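Fatty acid amide hydrolase (Candida albicans, PDB 6KVR) probably hydrolyses monocarboxylic acid amides, fatty acid amides among them, to the free acid and ammonia, as an enzyme of the amidase signature family. Local coordinates at residues Y34-L38 against A121-F125; L89-I93 against L150-P154; I489-P493 against G547-D552. All coordinates share one frame; numbering follows the deposited sequence.

Contact 1 of 3, residues Y34-L38 against A121-F125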
ATOM      1  N   TYR A  34     -28.836  23.647  12.273  1.00 31.21           N
ATOM      2  CA  TYR A  34     -27.944  22.610  12.790  1.00 30.42           C
ATOM      3  C   TYR A  34     -27.507  22.921  14.218  1.00 29.40           C
ATOM      4  O   TYR A  34     -27.399  22.015  15.058  1.00 29.86           O
ATOM      5  CB  TYR A  34     -26.725  22.472  11.872  1.00 29.88           C
ATOM      6  CG  TYR A  34     -25.783  21.302  12.144  1.00 30.73           C
ATOM      7  CD1 TYR A  34     -24.758  21.403  13.078  1.00 30.66           C
ATOM      8  CD2 TYR A  34     -25.879  20.125  11.420  1.00 31.21           C
ATOM      9  CE1 TYR A  34     -23.875  20.355  13.298  1.00 31.69           C
ATOM     10  CE2 TYR A  34     -25.008  19.063  11.636  1.00 32.41           C
ATOM     11  CZ  TYR A  34     -24.002  19.181  12.572  1.00 34.98           C
ATOM     12  OH  TYR A  34     -23.130  18.119  12.776  1.00 32.58           O
ATOM     13  N   ARG A  35     -27.236  24.196  14.507  1.00 31.43           N
ATOM     14  CA  ARG A  35     -26.852  24.581  15.862  1.00 32.21           C
ATOM     15  C   ARG A  35     -28.015  24.408  16.827  1.00 33.99           C
ATOM     16  O   ARG A  35     -27.834  23.914  17.952  1.00 31.73           O
ATOM     17  CB  ARG A  35     -26.366  26.028  15.880  1.00 30.38           C
ATOM     18  CG  ARG A  35     -25.091  26.271  15.119  1.00 28.98           C
ATOM     19  CD  ARG A  35     -24.777  27.750  15.097  1.00 31.31           C
ATOM     20  NE  ARG A  35     -23.661  28.082  14.220  1.00 28.06           N
ATOM     21  CZ  ARG A  35     -23.539  29.243  13.593  1.00 36.02           C
ATOM     22  NH1 ARG A  35     -24.474  30.176  13.686  1.00 32.74           N
ATOM     23  NH2 ARG A  35     -22.458  29.473  12.853  1.00 31.38           N
ATOM     24  N   GLN A  36     -29.218  24.799  16.398  1.00 32.59           N
ATOM     25  CA  GLN A  36     -30.386  24.656  17.263  1.00 34.07           C
ATOM     26  C   GLN A  36     -30.686  23.191  17.531  1.00 34.25           C
ATOM     27  O   GLN A  36     -31.066  22.826  18.650  1.00 33.15           O
ATOM     28  CB  GLN A  36     -31.597  25.355  16.637  1.00 34.24           C
ATOM     29  CG  GLN A  36     -32.785  25.500  17.577  1.00 33.44           C
ATOM     30  CD  GLN A  36     -32.394  26.090  18.922  1.00 36.98           C
ATOM     31  OE1 GLN A  36     -31.835  27.185  18.990  1.00 38.23           O
ATOM     32  NE2 GLN A  36     -32.665  25.353  19.999  1.00 33.91           N
ATOM     33  N   ASP A  37     -30.490  22.331  16.521  1.00 32.18           N
ATOM     34  CA  ASP A  37     -30.731  20.907  16.717  1.00 29.51           C
ATOM     35  C   ASP A  37     -29.785  20.327  17.762  1.00 31.11           C
ATOM     36  O   ASP A  37     -30.176  19.439  18.527  1.00 30.40           O
ATOM     37  CB  ASP A  37     -30.590  20.155  15.389  1.00 38.17           C
ATOM     38  CG  ASP A  37     -31.799  20.346  14.470  1.00 45.21           C
ATOM     39  OD1 ASP A  37     -32.905  20.667  14.976  1.00 47.53           O
ATOM     40  OD2 ASP A  37     -31.636  20.186  13.235  1.00 41.72           O
ATOM     41  N   LEU A  38     -28.546  20.821  17.825  1.00 34.21           N
ATOM     42  CA  LEU A  38     -27.627  20.336  18.854  1.00 31.64           C
ATOM     43  C   LEU A  38     -28.087  20.771  20.249  1.00 31.22           C
ATOM     44  O   LEU A  38     -28.099  19.960  21.189  1.00 33.64           O
ATOM     45  CB  LEU A  38     -26.206  20.821  18.564  1.00 29.33           C
ATOM     46  CG  LEU A  38     -25.104  20.484  19.579  1.00 30.54           C
ATOM     47  CD1 LEU A  38     -24.932  18.974  19.773  1.00 29.54           C
ATOM     48  CD2 LEU A  38     -23.780  21.150  19.191  1.00 27.28           C
ATOM     49  N   ALA A 121     -19.038  18.229  21.107  1.00 26.09           N
ATOM     50  CA  ALA A 121     -19.989  17.518  20.254  1.00 28.90           C
ATOM     51  C   ALA A 121     -20.453  18.380  19.078  1.00 31.97           C
ATOM     52  O   ALA A 121     -20.600  19.600  19.209  1.00 29.08           O
ATOM     53  CB  ALA A 121     -21.206  17.055  21.061  1.00 27.91           C
HETATM   54  N   MSE A 122     -20.683  17.736  17.922  1.00 31.02           N
HETATM   55  CA  MSE A 122     -21.388  18.380  16.799  1.00 33.10           C
HETATM   56  C   MSE A 122     -22.812  17.857  16.653  1.00 30.92           C
HETATM   57  O   MSE A 122     -23.681  18.535  16.099  1.00 31.13           O
HETATM   58  CB  MSE A 122     -20.665  18.170  15.457  1.00 33.06           C
HETATM   59  CG  MSE A 122     -19.180  18.395  15.479  1.00 36.58           C
HETATM   60 SE   MSE A 122     -18.470  19.187  13.801  0.45 36.04          SE
HETATM   61  CE  MSE A 122     -19.862  20.533  13.715  1.00 27.79           C
ATOM     62  N   GLU A 123     -23.023  16.626  17.117  1.00 28.33           N
ATOM     63  CA  GLU A 123     -24.315  15.966  17.054  1.00 28.52           C
ATOM     64  C   GLU A 123     -24.453  15.109  18.299  1.00 30.12           C
ATOM     65  O   GLU A 123     -23.506  14.431  18.707  1.00 33.63           O
ATOM     66  CB  GLU A 123     -24.466  15.100  15.791  1.00 29.33           C
ATOM     67  CG  GLU A 123     -24.982  15.850  14.555  1.00 37.24           C
ATOM     68  CD  GLU A 123     -25.569  14.921  13.475  1.00 41.01           C
ATOM     69  OE1 GLU A 123     -26.259  15.422  12.548  1.00 38.24           O
ATOM     70  OE2 GLU A 123     -25.330  13.692  13.552  1.00 32.16           O
ATOM     71  N   LEU A 124     -25.630  15.158  18.908  1.00 31.46           N
ATOM     72  CA  LEU A 124     -25.936  14.360  20.082  1.00 29.30           C
ATOM     73  C   LEU A 124     -27.209  13.589  19.803  1.00 25.19           C
ATOM     74  O   LEU A 124     -28.167  14.153  19.273  1.00 30.07           O
ATOM     75  CB  LEU A 124     -26.125  15.243  21.306  1.00 35.61           C
ATOM     76  CG  LEU A 124     -24.926  15.485  22.207  1.00 36.18           C
ATOM     77  CD1 LEU A 124     -25.324  16.499  23.286  1.00 30.98           C
ATOM     78  CD2 LEU A 124     -24.516  14.172  22.814  1.00 29.58           C
ATOM     79  N   PHE A 125     -27.213  12.300  20.119  1.00 25.59           N
ATOM     80  CA  PHE A 125     -28.431  11.519  19.933  1.00 25.64           C
ATOM     81  C   PHE A 125     -28.501  10.491  21.064  1.00 32.95           C
ATOM     82  O   PHE A 125     -28.418   9.272  20.851  1.00 30.32           O
ATOM     83  CB  PHE A 125     -28.534  10.871  18.546  1.00 30.67           C
ATOM     84  CG  PHE A 125     -27.226  10.418  17.942  1.00 27.61           C
ATOM     85  CD1 PHE A 125     -26.383  11.318  17.293  1.00 32.67           C
ATOM     86  CD2 PHE A 125     -26.877   9.075  17.953  1.00 30.58           C
ATOM     87  CE1 PHE A 125     -25.179  10.882  16.688  1.00 30.27           C
ATOM     88  CE2 PHE A 125     -25.692   8.625  17.361  1.00 28.55           C
ATOM     89  CZ  PHE A 125     -24.838   9.534  16.729  1.00 30.62           C
TER
HETATM   90  O   HOH W   1     -26.311  19.450  15.346  1.00 32.17           O

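Contact 2 of 3, residues L89-I93 against L150-P154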
ATOM      1  N   LEU A  89     -15.058  -3.137  31.487  1.00 34.72           N
ATOM      2  CA  LEU A  89     -16.477  -2.957  31.173  1.00 36.17           C
ATOM      3  C   LEU A  89     -17.003  -4.090  30.290  1.00 41.88           C
ATOM      4  O   LEU A  89     -18.118  -4.591  30.494  1.00 39.05           O
ATOM      5  CB  LEU A  89     -16.698  -1.620  30.476  1.00 34.63           C
ATOM      6  CG  LEU A  89     -16.801  -0.325  31.269  1.00 42.17           C
ATOM      7  CD1 LEU A  89     -16.980   0.812  30.283  1.00 38.56           C
ATOM      8  CD2 LEU A  89     -17.940  -0.351  32.289  1.00 39.67           C
ATOM      9  N   ALA A  90     -16.220  -4.497  29.290  1.00 41.32           N
ATOM     10  CA  ALA A  90     -16.679  -5.533  28.371  1.00 41.94           C
ATOM     11  C   ALA A  90     -16.845  -6.864  29.095  1.00 38.66           C
ATOM     12  O   ALA A  90     -17.875  -7.539  28.947  1.00 35.07           O
ATOM     13  CB  ALA A  90     -15.706  -5.667  27.194  1.00 32.71           C
ATOM     14  N   LYS A  91     -15.837  -7.254  29.891  1.00 34.44           N
ATOM     15  CA  LYS A  91     -15.935  -8.480  30.681  1.00 39.46           C
ATOM     16  C   LYS A  91     -17.107  -8.424  31.660  1.00 42.96           C
ATOM     17  O   LYS A  91     -17.833  -9.414  31.829  1.00 42.23           O
ATOM     18  CB  LYS A  91     -14.628  -8.727  31.440  1.00 40.78           C
ATOM     19  CG  LYS A  91     -13.494  -9.317  30.619  1.00 41.81           C
ATOM     20  CD  LYS A  91     -12.132  -8.741  31.034  1.00 43.81           C
ATOM     21  CE  LYS A  91     -10.995  -9.736  30.733  1.00 58.20           C
ATOM     22  NZ  LYS A  91      -9.704  -9.124  30.239  1.00 56.05           N
ATOM     23  N   LYS A  92     -17.311  -7.277  32.320  1.00 41.12           N
ATOM     24  CA  LYS A  92     -18.404  -7.166  33.286  1.00 44.13           C
ATOM     25  C   LYS A  92     -19.764  -7.332  32.613  1.00 45.86           C
ATOM     26  O   LYS A  92     -20.626  -8.069  33.106  1.00 44.68           O
ATOM     27  CB  LYS A  92     -18.339  -5.825  34.020  1.00 42.83           C
ATOM     28  CG  LYS A  92     -17.272  -5.711  35.096  1.00 48.14           C
ATOM     29  CD  LYS A  92     -17.782  -4.818  36.236  1.00 49.97           C
ATOM     30  CE  LYS A  92     -16.652  -4.380  37.179  1.00 51.64           C
ATOM     31  NZ  LYS A  92     -15.608  -5.444  37.370  1.00 53.40           N
ATOM     32  N   ILE A  93     -19.985  -6.639  31.490  1.00 45.84           N
ATOM     33  CA  ILE A  93     -21.245  -6.773  30.755  1.00 43.88           C
ATOM     34  C   ILE A  93     -21.439  -8.211  30.293  1.00 42.67           C
ATOM     35  O   ILE A  93     -22.525  -8.788  30.429  1.00 41.47           O
ATOM     36  CB  ILE A  93     -21.280  -5.803  29.562  1.00 39.93           C
ATOM     37  CG1 ILE A  93     -21.270  -4.355  30.046  1.00 39.58           C
ATOM     38  CG2 ILE A  93     -22.485  -6.095  28.674  1.00 36.74           C
ATOM     39  CD1 ILE A  93     -20.847  -3.367  28.974  1.00 35.58           C
ATOM     40  N   LEU A 150     -17.285  -5.870  21.671  1.00 32.39           N
ATOM     41  CA  LEU A 150     -17.538  -4.490  22.079  1.00 30.44           C
ATOM     42  C   LEU A 150     -18.978  -4.299  22.537  1.00 29.58           C
ATOM     43  O   LEU A 150     -19.474  -3.167  22.570  1.00 29.52           O
ATOM     44  CB  LEU A 150     -17.210  -3.519  20.939  1.00 29.03           C
ATOM     45  CG  LEU A 150     -15.752  -3.466  20.457  1.00 32.99           C
ATOM     46  CD1 LEU A 150     -15.602  -2.447  19.344  1.00 29.27           C
ATOM     47  CD2 LEU A 150     -14.788  -3.151  21.598  1.00 33.02           C
ATOM     48  N   HIS A 151     -19.657  -5.395  22.868  1.00 28.42           N
ATOM     49  CA  HIS A 151     -21.062  -5.380  23.249  1.00 33.74           C
ATOM     50  C   HIS A 151     -21.293  -4.399  24.391  1.00 33.12           C
ATOM     51  O   HIS A 151     -20.738  -4.557  25.485  1.00 33.38           O
ATOM     52  CB  HIS A 151     -21.482  -6.801  23.650  1.00 34.62           C
ATOM     53  CG  HIS A 151     -22.910  -6.923  24.091  1.00 39.20           C
ATOM     54  ND1 HIS A 151     -23.865  -7.580  23.344  1.00 39.87           N
ATOM     55  CD2 HIS A 151     -23.537  -6.506  25.218  1.00 35.34           C
ATOM     56  CE1 HIS A 151     -25.023  -7.543  23.979  1.00 40.00           C
ATOM     57  NE2 HIS A 151     -24.851  -6.897  25.119  1.00 42.95           N
ATOM     58  N   GLY A 152     -22.081  -3.365  24.114  1.00 30.64           N
ATOM     59  CA  GLY A 152     -22.453  -2.396  25.122  1.00 29.94           C
ATOM     60  C   GLY A 152     -21.439  -1.312  25.405  1.00 33.01           C
ATOM     61  O   GLY A 152     -21.631  -0.557  26.360  1.00 37.91           O
ATOM     62  N   ILE A 153     -20.374  -1.194  24.616  1.00 31.58           N
ATOM     63  CA  ILE A 153     -19.290  -0.263  24.891  1.00 31.04           C
ATOM     64  C   ILE A 153     -19.619   1.072  24.171  1.00 26.35           C
ATOM     65  O   ILE A 153     -19.668   1.066  22.933  1.00 30.35           O
ATOM     66  CB  ILE A 153     -17.935  -0.823  24.449  1.00 32.49           C
ATOM     67  CG1 ILE A 153     -17.568  -2.016  25.328  1.00 34.38           C
ATOM     68  CG2 ILE A 153     -16.838   0.208  24.595  1.00 31.34           C
ATOM     69  CD1 ILE A 153     -17.669  -1.717  26.837  1.00 36.71           C
ATOM     70  N   PRO A 154     -19.850   2.151  24.895  1.00 29.46           N
ATOM     71  CA  PRO A 154     -20.161   3.445  24.236  1.00 27.36           C
ATOM     72  C   PRO A 154     -18.924   4.088  23.628  1.00 30.44           C
ATOM     73  O   PRO A 154     -17.946   4.390  24.321  1.00 26.30           O
ATOM     74  CB  PRO A 154     -20.734   4.298  25.380  1.00 25.81           C
ATOM     75  CG  PRO A 154     -21.015   3.350  26.499  1.00 31.17           C
ATOM     76  CD  PRO A 154     -20.010   2.234  26.352  1.00 30.61           C
TER
HETATM   77  O   HOH W   2     -19.618  -6.984  26.326  1.00 38.36           O

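Contact 3 of 3, residues I489-P493 against G547-D552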
ATOM      1  N   ILE A 489       4.725  10.959   6.915  1.00 20.61           N
ATOM      2  CA  ILE A 489       5.415  10.708   5.655  1.00 26.47           C
ATOM      3  C   ILE A 489       6.210   9.406   5.745  1.00 21.57           C
ATOM      4  O   ILE A 489       6.294   8.668   4.766  1.00 23.31           O
ATOM      5  CB  ILE A 489       6.285  11.917   5.229  1.00 20.05           C
ATOM      6  CG1 ILE A 489       6.839  11.689   3.826  1.00 21.30           C
ATOM      7  CG2 ILE A 489       7.444  12.170   6.199  1.00 21.19           C
ATOM      8  CD1 ILE A 489       7.688  12.852   3.286  1.00 22.65           C
ATOM      9  N   LEU A 490       6.764   9.076   6.917  1.00 24.49           N
ATOM     10  CA  LEU A 490       7.415   7.772   7.075  1.00 23.94           C
ATOM     11  C   LEU A 490       6.412   6.631   7.200  1.00 24.30           C
ATOM     12  O   LEU A 490       6.772   5.479   6.924  1.00 26.11           O
ATOM     13  CB  LEU A 490       8.334   7.767   8.302  1.00 21.80           C
ATOM     14  CG  LEU A 490       9.490   8.782   8.330  1.00 24.68           C
ATOM     15  CD1 LEU A 490      10.233   8.775   9.677  1.00 23.50           C
ATOM     16  CD2 LEU A 490      10.463   8.553   7.181  1.00 20.15           C
ATOM     17  N   ASP A 491       5.169   6.926   7.596  1.00 23.29           N
ATOM     18  CA  ASP A 491       4.140   5.913   7.869  1.00 25.12           C
ATOM     19  C   ASP A 491       4.604   4.885   8.910  1.00 27.36           C
ATOM     20  O   ASP A 491       4.463   3.672   8.722  1.00 25.24           O
ATOM     21  CB  ASP A 491       3.682   5.200   6.598  1.00 23.80           C
ATOM     22  CG  ASP A 491       2.406   4.369   6.819  1.00 31.16           C
ATOM     23  OD1 ASP A 491       2.118   3.462   5.991  1.00 29.33           O
ATOM     24  OD2 ASP A 491       1.696   4.588   7.834  1.00 29.53           O
ATOM     25  N   PHE A 492       5.139   5.376  10.025  1.00 23.66           N
ATOM     26  CA  PHE A 492       5.483   4.477  11.128  1.00 25.35           C
ATOM     27  C   PHE A 492       4.346   4.450  12.144  1.00 24.34           C
ATOM     28  O   PHE A 492       3.786   5.503  12.473  1.00 22.95           O
ATOM     29  CB  PHE A 492       6.769   4.925  11.846  1.00 25.50           C
ATOM     30  CG  PHE A 492       8.063   4.625  11.092  1.00 26.08           C
ATOM     31  CD1 PHE A 492       8.060   4.287   9.751  1.00 26.65           C
ATOM     32  CD2 PHE A 492       9.288   4.680  11.755  1.00 30.57           C
ATOM     33  CE1 PHE A 492       9.247   4.018   9.063  1.00 30.78           C
ATOM     34  CE2 PHE A 492      10.483   4.400  11.084  1.00 31.67           C
ATOM     35  CZ  PHE A 492      10.458   4.069   9.727  1.00 29.13           C
ATOM     36  N   PRO A 493       3.954   3.294  12.686  1.00 24.40           N
ATOM     37  CA  PRO A 493       2.911   3.299  13.720  1.00 22.80           C
ATOM     38  C   PRO A 493       3.424   4.014  14.968  1.00 27.03           C
ATOM     39  O   PRO A 493       4.552   3.777  15.417  1.00 21.48           O
ATOM     40  CB  PRO A 493       2.644   1.809  13.969  1.00 24.32           C
ATOM     41  CG  PRO A 493       3.922   1.129  13.585  1.00 22.28           C
ATOM     42  CD  PRO A 493       4.556   1.963  12.496  1.00 23.05           C
ATOM     43  N   GLY A 547       7.182   2.836  16.212  1.00 27.23           N
ATOM     44  CA  GLY A 547       7.819   1.591  15.857  1.00 25.84           C
ATOM     45  C   GLY A 547       8.002   1.442  14.355  1.00 29.44           C
ATOM     46  O   GLY A 547       7.588   2.285  13.565  1.00 28.78           O
ATOM     47  N   LYS A 548       8.656   0.341  13.974  1.00 26.54           N
ATOM     48  CA  LYS A 548       8.815   0.037  12.559  1.00 29.40           C
ATOM     49  C   LYS A 548       7.457  -0.268  11.919  1.00 25.29           C
ATOM     50  O   LYS A 548       6.489  -0.641  12.589  1.00 21.93           O
ATOM     51  CB  LYS A 548       9.774  -1.143  12.360  1.00 33.28           C
ATOM     52  CG  LYS A 548      11.254  -0.785  12.488  1.00 35.40           C
ATOM     53  CD  LYS A 548      12.108  -2.011  12.806  1.00 35.05           C
ATOM     54  CE  LYS A 548      11.333  -2.995  13.674  1.00 34.67           C
ATOM     55  NZ  LYS A 548      12.199  -4.078  14.224  1.00 50.79           N
ATOM     56  N   ARG A 549       7.403  -0.116  10.594  1.00 24.09           N
ATOM     57  CA  ARG A 549       6.140  -0.229   9.864  1.00 26.37           C
ATOM     58  C   ARG A 549       5.519  -1.607  10.042  1.00 25.43           C
ATOM     59  O   ARG A 549       6.193  -2.631   9.873  1.00 30.64           O
ATOM     60  CB  ARG A 549       6.367   0.047   8.372  1.00 29.36           C
ATOM     61  CG  ARG A 549       6.741   1.476   8.058  1.00 28.42           C
ATOM     62  CD  ARG A 549       6.726   1.708   6.555  1.00 29.51           C
ATOM     63  NE  ARG A 549       5.381   1.959   6.055  1.00 24.73           N
ATOM     64  CZ  ARG A 549       4.939   1.546   4.874  1.00 33.67           C
ATOM     65  NH1 ARG A 549       5.709   0.847   4.051  1.00 30.16           N
ATOM     66  NH2 ARG A 549       3.697   1.850   4.501  1.00 30.32           N
ATOM     67  N   TYR A 550       4.229  -1.618  10.376  1.00 23.34           N
ATOM     68  CA  TYR A 550       3.400  -2.809  10.579  1.00 26.47           C
ATOM     69  C   TYR A 550       3.759  -3.577  11.844  1.00 28.80           C
ATOM     70  O   TYR A 550       3.310  -4.710  12.027  1.00 28.29           O
ATOM     71  CB  TYR A 550       3.419  -3.730   9.351  1.00 25.76           C
ATOM     72  CG  TYR A 550       2.756  -3.018   8.209  1.00 28.99           C
ATOM     73  CD1 TYR A 550       1.371  -2.872   8.174  1.00 25.83           C
ATOM     74  CD2 TYR A 550       3.512  -2.408   7.213  1.00 26.71           C
ATOM     75  CE1 TYR A 550       0.753  -2.181   7.156  1.00 26.73           C
ATOM     76  CE2 TYR A 550       2.903  -1.708   6.187  1.00 29.91           C
ATOM     77  CZ  TYR A 550       1.527  -1.595   6.165  1.00 30.34           C
ATOM     78  OH  TYR A 550       0.929  -0.889   5.146  1.00 34.21           O
ATOM     79  N   PHE A 551       4.536  -2.971  12.736  1.00 25.73           N
ATOM     80  CA  PHE A 551       4.782  -3.537  14.061  1.00 29.20           C
ATOM     81  C   PHE A 551       3.961  -2.824  15.131  1.00 25.63           C
ATOM     82  O   PHE A 551       4.434  -2.613  16.252  1.00 28.23           O
ATOM     83  CB  PHE A 551       6.272  -3.490  14.383  1.00 30.53           C
ATOM     84  CG  PHE A 551       7.093  -4.512  13.620  1.00 32.16           C
ATOM     85  CD1 PHE A 551       7.333  -4.354  12.254  1.00 30.46           C
ATOM     86  CD2 PHE A 551       7.615  -5.635  14.262  1.00 34.90           C
ATOM     87  CE1 PHE A 551       8.089  -5.292  11.541  1.00 32.44           C
ATOM     88  CE2 PHE A 551       8.380  -6.576  13.552  1.00 37.58           C
ATOM     89  CZ  PHE A 551       8.615  -6.404  12.190  1.00 32.96           C
ATOM     90  N   ASP A 552       2.727  -2.429  14.777  1.00 25.06           N
ATOM     91  CA  ASP A 552       1.804  -1.773  15.708  1.00 26.58           C
ATOM     92  C   ASP A 552       1.638  -2.552  17.009  1.00 28.86           C
ATOM     93  O   ASP A 552       1.479  -1.958  18.086  1.00 25.19           O
ATOM     94  CB  ASP A 552       0.423  -1.611  15.059  1.00 27.86           C
ATOM     95  CG  ASP A 552       0.489  -1.056  13.646  1.00 25.87           C
ATOM     96  OD1 ASP A 552       1.121  -1.665  12.752  1.00 24.95           O
ATOM     97  OD2 ASP A 552      -0.123  -0.004  13.431  1.00 24.92           O
TER

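Contact 1 of 3, residues Y34-L38 against A121-F125
At the outer end of the mixed amidase sheet, the classic beta bulge of Met122 and Glu123, both opposite Arg200, is met by Tyr34 and Leu38 of the N-terminal helix 20-40. They lie one helical turn apart, as the bond from Leu38 N to Tyr34 O confirms, and so face the same stretch of chain. The phenol swings across toward the bulge because its CG is anti to the backbone N (chi1 -172°), which brings the far end of the ring near. Tyr34 CE1 lies 3.3 Å from Met122 O, a contact oblique to the ring, and the same CE1 is 4.0 Å from the terminal CE of the selenomethionine at 122. On the Glu123 side, Tyr34 OH sits against the aliphatic part of the chain, 3.4 Å from Glu123 CG, and the two side chains cross at about a right angle with ring and carboxylate planes 21° apart. The carboxylate itself is committed elsewhere, through a salt bridge from OE2 to Arg200. Leu38 spans the bulge, CD2 at 3.5 Å from Ala121 O and CD1 at 4.2 Å from Leu124 CB. Beyond the segments, Phe216 meets the Tyr34 ring edge-to-face, and His169 also packs against it. The Met122 side chain is about 8 Å from those of Lys158 and Leu207, predicted charge-relay and substrate-binding residues respectively. One water joins the backbones, donating to Tyr34 O at 2.8 Å and to Met122 O at 2.9 Å, and it lies over one face of the Tyr34 ring, displaced toward the rim. The chemistry is van der Waals packing, with this bridging water as the clear polar link between the segments, supplying a donor to Met122 O.

Contact 2 of 3, residues L89-I93 against L150-P154
Ile93 and His151 cross obliquely, the isoleucine laying its CG2 methyl 3.6 Å from His151 CD2 in a slanting approach to the ring. The two branches of Ile93 divide the work. With CG2 anti to the backbone N and CG1 beside it (chi1 -65°), CG2 goes to the imidazole while CD1 runs along the peptide backbone, 3.7 Å from His151 O and 3.9 Å from Gly152 O. His151 ND1 accepts a hydrogen bond from Val147 N, while CD2 faces the isoleucine. Ile153 continues the same apolar patch: its CD1 is 3.8 Å from Leu89 CB and 4.2 Å from Ile93 CD1, and thus fits beside the helix between residues one turn apart, near the backbone of Ala90. Mid-contact, residues 150-153 form a type II beta turn, closed by the bond from Ile153 N to Leu150 O, in the loop that leads from helix 126-143 into strand 155-158. Gly152, the third residue of the turn, takes positive phi (82°), and its carbonyl is the one that Ile93 CD1 approaches. Helix 86-94 lies alongside this turn, and helix 100-118 adds Phe107 against Leu89 and Ser100 against both Ile93 and His151. A water bridges the two backbones, donating to His151 O at 2.8 Å and, over a longer 3.2 Å, to Ala90 O.

Contact 3 of 3, residues I489-P493 against G547-D552
The nearest CA atoms are those of Phe492 and Arg549, 4.9 Å apart, and Gly547 N bonds to Pro493 O (2.9 Å, N-H...O 164°). Segment 489-493 leaves helix 482-490 through a Schellman motif, with Asp491 at positive phi as its C-prime residue; segment 547-552 makes a type II turn from Lys548 to Phe551 before helix 552-565. These loops flank neighbouring antiparallel strands, 494-499 and 540-546, of the central sheet. Arg549 grips Asp491 side-on: NH2 forms a salt bridge with Asp491 OD1 at 2.7 Å, nearly straight at 172°, on the anti side and tilted out of the carboxylate plane, while NE donates to Asp491 O at 3.3 Å, above that carbonyl's plane. A bend at chi3 (82°) turns the guanidinium to reach both. Arg271 and Thr274 also hold Asp491, and Arg549 NH1 bonds to Ser324 O of the second subunit. The Arg549 and Phe492 side chains cross at about a right angle, Arg549 CG meeting the ring obliquely at 3.5 Å from Phe492 CD1. Pro493 wedges into the turn, its CD 3.2 Å from Lys548 O and its CB 3.4 Å from Asp552 OD2; Asp552 OD1 bonds to Thr273 and salt-bridges Arg276.

Contacts 1 and 2 are interleaved along the chain, their segments alternating in the order 34-38, 89-93, 121-125 and 150-154, whereas contact 3 comes later, in the C-terminal part. Contacts 1 and 2 have centres about 26 Å apart, with nearest atoms about 10 Å apart. Contact 3 lies on the opposite side of the chain's centre from contact 1, about 36 Å away, and about 30 Å from contact 2, both centre to centre. The mixed sheet relates all three: contact 1 sits at its edge strand 123-124, segment 150-154 leads into strand 155-158, and contact 3 borders strands 494-499 and 540-546. Helices 20-40 and 86-94 thus pack near the 123-124 side of the sheet, while contact 3 reaches the second subunit.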